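Putative aminopeptidase (Leishmania major, PDB 5NTH) is probably a manganese-dependent aminopeptidase of the M17 (leucyl aminopeptidase) family, which removes amino acids from the N-terminus of peptides. Local coordinates at residues I300-G305 and A313-M318; R218-P223 and M318-G323. One frame throughout, in Å; residues are numbered along the deposited sequence.

Interaction 1. Residues I300-G305 and A313-M318; sequences IVYDCG and AHMTNM. With MN (manganese (II) ion), chain D; BB2 (actinonin), chain E.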
# COMPACT_ATOMS: atom_id res chain seq x y z
N ILE A 300 -8.13 -16.34 -22.66
CA ILE A 300 -6.93 -15.56 -22.35
C ILE A 300 -5.93 -16.54 -21.76
O ILE A 300 -6.08 -16.98 -20.61
CB ILE A 300 -7.23 -14.35 -21.45
CG1 ILE A 300 -8.06 -13.32 -22.22
CG2 ILE A 300 -5.97 -13.72 -20.91
CD1 ILE A 300 -7.42 -12.70 -23.45
N VAL A 301 -4.94 -16.91 -22.57
CA VAL A 301 -4.01 -17.98 -22.20
C VAL A 301 -3.07 -17.57 -21.07
O VAL A 301 -2.65 -18.41 -20.26
CB VAL A 301 -3.20 -18.50 -23.39
CG1 VAL A 301 -4.15 -19.17 -24.38
CG2 VAL A 301 -2.32 -17.42 -24.03
N TYR A 302 -2.77 -16.28 -21.02
CA TYR A 302 -2.16 -15.70 -19.86
C TYR A 302 -2.56 -14.25 -19.72
O TYR A 302 -2.53 -13.50 -20.70
CB TYR A 302 -0.66 -15.83 -19.96
CG TYR A 302 -0.00 -15.56 -18.66
CD1 TYR A 302 -0.22 -16.37 -17.56
CD2 TYR A 302 0.83 -14.47 -18.51
CE1 TYR A 302 0.39 -16.12 -16.34
CE2 TYR A 302 1.45 -14.21 -17.31
CZ TYR A 302 1.22 -15.03 -16.22
OH TYR A 302 1.85 -14.77 -15.04
N ASP A 303 -2.95 -13.87 -18.51
CA ASP A 303 -3.33 -12.49 -18.22
C ASP A 303 -2.31 -11.86 -17.30
O ASP A 303 -2.39 -12.03 -16.09
CB ASP A 303 -4.73 -12.39 -17.59
CG ASP A 303 -5.22 -10.96 -17.50
OD1 ASP A 303 -4.54 -10.12 -18.14
OD2 ASP A 303 -6.26 -10.64 -16.84
N CYS A 304 -1.38 -11.11 -17.87
CA CYS A 304 -0.39 -10.42 -17.03
C CYS A 304 -0.94 -9.11 -16.47
O CYS A 304 -0.38 -8.52 -15.56
CB CYS A 304 0.94 -10.25 -17.79
SG CYS A 304 1.20 -8.67 -18.60
N GLY A 305 -2.07 -8.68 -17.01
CA GLY A 305 -2.68 -7.43 -16.61
C GLY A 305 -2.56 -6.32 -17.64
O GLY A 305 -3.18 -5.26 -17.51
N ALA A 313 1.14 -11.70 -6.72
CA ALA A 313 0.24 -12.62 -6.00
C ALA A 313 -1.15 -12.73 -6.63
O ALA A 313 -1.83 -13.73 -6.42
CB ALA A 313 0.12 -12.17 -4.55
N HIS A 314 -1.56 -11.70 -7.37
CA HIS A 314 -2.77 -11.77 -8.22
C HIS A 314 -2.48 -12.37 -9.63
O HIS A 314 -3.37 -12.89 -10.29
CB HIS A 314 -3.42 -10.39 -8.36
CG HIS A 314 -3.89 -9.80 -7.07
ND1 HIS A 314 -3.88 -8.45 -6.81
CD2 HIS A 314 -4.38 -10.39 -5.94
CE1 HIS A 314 -4.34 -8.23 -5.59
NE2 HIS A 314 -4.66 -9.39 -5.05
N MET A 315 -1.23 -12.28 -10.06
CA MET A 315 -0.83 -12.74 -11.38
C MET A 315 -0.59 -14.26 -11.49
O MET A 315 -0.78 -14.83 -12.57
CB MET A 315 0.41 -11.99 -11.78
CG MET A 315 0.75 -12.08 -13.23
SD MET A 315 2.02 -10.88 -13.63
CE MET A 315 2.67 -11.77 -15.03
N THR A 316 -0.20 -14.94 -10.44
CA THR A 316 -0.09 -16.38 -10.54
C THR A 316 -1.47 -16.99 -10.71
O THR A 316 -2.43 -16.45 -10.23
CB THR A 316 0.60 -17.02 -9.33
OG1 THR A 316 0.38 -16.22 -8.19
CG2 THR A 316 2.05 -17.12 -9.54
N ASN A 317 -1.55 -18.10 -11.42
CA ASN A 317 -2.80 -18.77 -11.71
C ASN A 317 -3.54 -18.17 -12.89
O ASN A 317 -4.61 -18.57 -13.18
CB ASN A 317 -3.66 -18.80 -10.45
CG ASN A 317 -4.43 -20.08 -10.28
OD1 ASN A 317 -3.96 -21.16 -10.58
ND2 ASN A 317 -5.63 -19.96 -9.79
N MET A 318 -2.94 -17.24 -13.60
CA MET A 318 -3.55 -16.66 -14.78
C MET A 318 -3.27 -17.46 -16.03
O MET A 318 -3.61 -17.08 -17.10
CB MET A 318 -3.09 -15.23 -14.93
CG MET A 318 -3.55 -14.34 -13.82
SD MET A 318 -5.29 -14.01 -13.78
CE MET A 318 -5.87 -15.15 -12.58
MN MN D . -7.56 -9.20 -16.60
C5 BB2 E . -9.96 -9.61 -13.02
C3 BB2 E . -9.24 -9.75 -14.33
O4 BB2 E . -8.08 -9.46 -14.35
N1 BB2 E . -9.85 -10.22 -15.41
O2 BB2 E . -9.11 -10.37 -16.60
C6 BB2 E . -10.02 -8.14 -12.62
C12 BB2 E . -10.16 -8.08 -11.14
O13 BB2 E . -11.26 -8.14 -10.67
C7 BB2 E . -11.19 -7.47 -13.35
C8 BB2 E . -11.41 -6.01 -12.96
C9 BB2 E . -10.28 -5.11 -13.44
C10 BB2 E . -9.70 -4.29 -12.31
C11 BB2 E . -10.65 -3.17 -11.90
N14 BB2 E . -9.07 -7.99 -10.38
C15 BB2 E . -9.16 -7.96 -8.92
C16 BB2 E . -8.00 -8.75 -8.27
C18 BB2 E . -7.51 -8.18 -6.92
C17 BB2 E . -8.39 -10.23 -8.10
C19 BB2 E . -9.37 -6.54 -8.47
O20 BB2 E . -10.51 -6.24 -8.17
N21 BB2 E . -8.36 -5.64 -8.39
C22 BB2 E . -8.45 -4.51 -7.45
C23 BB2 E . -7.09 -5.55 -9.12
C24 BB2 E . -6.16 -4.65 -8.30
C25 BB2 E . -6.99 -4.09 -7.16
C26 BB2 E . -9.22 -3.39 -8.15
O27 BB2 E . -10.59 -3.73 -8.36
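The Tyr302 ring meets Met315 at its edge: the methyl CE of Met315 lies near the ring plane, 3.6 Å from CE2 of Tyr302. The two side chains cross at about a right angle. Met318 also crosses Tyr302 at about a right angle, with CB of Met318 3.9 Å from CE1 of Tyr302. A second ring, that of the poorly ordered His314, faces the inhibitor. C18 of actinonin lies over one face, 3.4 Å from CE1 of His314, though the high B of this ring makes the fit less certain. The Met315 chain is extended, with CG anti to the backbone N (chi1 -165°). This lets CE of Met315 touch both the Tyr302 ring and, at 3.6 Å, CB of Cys304. A type II beta turn runs from Met315 to Met318 as the chain leaves helix 312-315. It brings O of Met318 to CA of Tyr302 at 3.4 Å, a nearly straight CA-H...O contact. Asp303, on the short strand 302-303, belongs to both manganese sites of the M17 catalytic domain. Its OD2 binds one manganese at 1.9 Å, where actinonin chelates through O2 and O4. OD1 of Asp303 forms an Asx turn with N of Gly305 at 3.1 Å, met from above the carboxylate plane. Asn361 also donates to OD1, so both oxygens are engaged. The hydroxyl of Tyr302 bonds to O of Asn370 of the second subunit.

Interaction 2. Residues R218-P223 and M318-G323; sequences RLVDTP and MKTDMG. With MN (manganese (II) ion), chain C.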
# COMPACT_ATOMS: atom_id res chain seq x y z
N ARG A 218 -6.67 -30.40 -18.15
CA ARG A 218 -5.36 -30.42 -18.76
C ARG A 218 -5.02 -29.13 -19.44
O ARG A 218 -3.99 -28.56 -19.19
CB ARG A 218 -5.27 -31.54 -19.79
CG ARG A 218 -3.90 -31.67 -20.42
CD ARG A 218 -3.68 -33.04 -21.01
NE ARG A 218 -2.36 -33.20 -21.62
CZ ARG A 218 -1.21 -33.40 -20.97
NH1 ARG A 218 -1.15 -33.44 -19.64
NH2 ARG A 218 -0.10 -33.56 -21.67
N LEU A 219 -5.90 -28.68 -20.32
CA LEU A 219 -5.70 -27.42 -21.02
C LEU A 219 -5.54 -26.26 -20.03
O LEU A 219 -4.60 -25.48 -20.15
CB LEU A 219 -6.84 -27.17 -21.98
CG LEU A 219 -6.99 -28.19 -23.13
CD1 LEU A 219 -8.22 -27.84 -23.94
CD2 LEU A 219 -5.76 -28.26 -24.03
N VAL A 220 -6.38 -26.21 -19.01
CA VAL A 220 -6.32 -25.13 -18.02
C VAL A 220 -5.01 -25.17 -17.25
O VAL A 220 -4.30 -24.17 -17.21
CB VAL A 220 -7.53 -25.18 -17.06
CG1 VAL A 220 -7.34 -24.26 -15.87
CG2 VAL A 220 -8.79 -24.77 -17.79
N ASP A 221 -4.72 -26.32 -16.67
CA ASP A 221 -3.49 -26.57 -15.89
C ASP A 221 -2.22 -26.28 -16.65
O ASP A 221 -1.27 -25.82 -16.04
CB ASP A 221 -3.37 -28.03 -15.44
CG ASP A 221 -4.07 -28.33 -14.10
OD1 ASP A 221 -4.48 -27.41 -13.36
OD2 ASP A 221 -4.19 -29.54 -13.78
N THR A 222 -2.17 -26.58 -17.95
CA THR A 222 -0.95 -26.37 -18.74
C THR A 222 -0.52 -24.89 -18.71
O THR A 222 -1.35 -24.00 -18.93
CB THR A 222 -1.12 -26.75 -20.19
OG1 THR A 222 -1.55 -28.10 -20.26
CG2 THR A 222 0.18 -26.66 -20.95
N PRO A 223 0.76 -24.62 -18.44
CA PRO A 223 1.19 -23.24 -18.52
C PRO A 223 1.25 -22.72 -19.97
O PRO A 223 1.32 -23.51 -20.90
CB PRO A 223 2.56 -23.28 -17.89
CG PRO A 223 3.04 -24.65 -18.12
CD PRO A 223 1.84 -25.51 -18.03
N MET A 318 -2.94 -17.24 -13.60
CA MET A 318 -3.55 -16.66 -14.78
C MET A 318 -3.27 -17.46 -16.03
O MET A 318 -3.61 -17.08 -17.10
CB MET A 318 -3.09 -15.23 -14.93
CG MET A 318 -3.55 -14.34 -13.82
SD MET A 318 -5.29 -14.01 -13.78
CE MET A 318 -5.87 -15.15 -12.58
N LYS A 319 -2.58 -18.55 -15.82
CA LYS A 319 -2.65 -19.82 -16.46
C LYS A 319 -4.08 -20.19 -16.77
O LYS A 319 -4.39 -20.68 -17.80
CB LYS A 319 -2.16 -20.80 -15.43
CG LYS A 319 -1.45 -22.03 -15.87
CD LYS A 319 -1.60 -23.02 -14.75
CE LYS A 319 -0.30 -23.60 -14.27
NZ LYS A 319 -0.48 -24.68 -13.26
N THR A 320 -4.94 -19.99 -15.80
CA THR A 320 -6.29 -20.46 -15.81
C THR A 320 -7.25 -19.46 -16.38
O THR A 320 -8.45 -19.73 -16.43
CB THR A 320 -6.79 -20.79 -14.39
OG1 THR A 320 -6.95 -19.60 -13.60
CG2 THR A 320 -5.83 -21.77 -13.70
N ASP A 321 -6.75 -18.32 -16.81
CA ASP A 321 -7.61 -17.33 -17.38
C ASP A 321 -8.18 -17.74 -18.77
O ASP A 321 -8.92 -16.96 -19.39
CB ASP A 321 -6.89 -15.99 -17.43
CG ASP A 321 -7.81 -14.80 -17.08
OD1 ASP A 321 -8.62 -14.91 -16.12
OD2 ASP A 321 -7.71 -13.74 -17.75
N MET A 322 -7.83 -18.94 -19.27
CA MET A 322 -8.53 -19.53 -20.43
C MET A 322 -9.57 -20.62 -20.07
O MET A 322 -10.03 -21.38 -20.93
CB MET A 322 -7.56 -19.98 -21.53
CG MET A 322 -6.32 -20.71 -21.08
SD MET A 322 -6.70 -22.15 -20.06
CE MET A 322 -7.17 -23.35 -21.30
N GLY A 323 -9.99 -20.62 -18.80
CA GLY A 323 -10.95 -21.58 -18.27
C GLY A 323 -12.33 -21.55 -18.90
O GLY A 323 -12.88 -22.59 -19.22
MN MN C . -8.49 -12.07 -17.34
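CG of Met322 sits between the backbone N and the carbonyl carbon (chi1 43°), and further bends at chi2 and chi3 turn the thioether back against the last turn of helix 203-221. SD of Met322 lies 3.6 Å from CA of Val220. CE of Met322 goes on to Leu219, where it is 3.9 Å from CB of Leu219. Val220 presents its two methyls to different partners. CG1 of Val220 meets CG2 of Thr320 at 3.6 Å, methyl to methyl. CG2 of Val220 lies 3.9 Å from CA of Gly323, where helix 323-341 starts. The CB of Lys319 points toward segment 218-223. Its aliphatic chain runs past the carbonyl of Asp221, with CD of Lys319 3.1 Å from O of Asp221, while CG of Lys319 touches O of Thr222. The segment 318-323 is the irregular linker that leads from the end of helix 312-315 into helix 323-341, with Met322 at the N-cap position. In this M17 catalytic domain the linker carries a metal ligand. The CB of Asp321 points away from helix 203-221, and OD2 of Asp321 binds a manganese at 1.9 Å. Lys298, Asp303 and Glu390 belong to the same metal site. OD1 of Asp321 accepts from Thr418, which probably limits rotation of the carboxylate. At the end of helix 203-221, O of Arg218 is gripped twice by Thr222. The backbone N and OG1 of Thr222 reach O of Arg218 from opposite faces of its plane, OG1 at 2.7 Å. Thr222 OG1 is also bonded to Tyr21. The Asp221 carboxylate is hydrogen-bonded to His161 and to the backbone N of Ala523. OD1 of Asp221 is 4.8 Å from NZ of Lys319, and a mild attraction between the opposite charges is possible.

Overall arrangement
Both interactions lie in the catalytic domain, with centres about 10 Å apart. Along the chain the order is 218-223, 300-305, 313-318 and 318-323. Met318 is shared, so the chain passes directly from interaction 1 into interaction 2. Segment 300-305 begins at the last residue of strand 291-300 of the eight-stranded mixed sheet. The linker between helices 312-315 and 323-341 packs on strand 302-303, which carries Asp303, and on the end of helix 203-221. The two contacts bring Asp303 and Asp321 side by side at the manganese centre, with CB of Asp303 3.3 Å from OD2 of Asp321. Both also touch the second subunit, so the active site lies close to an interface of the hexamer.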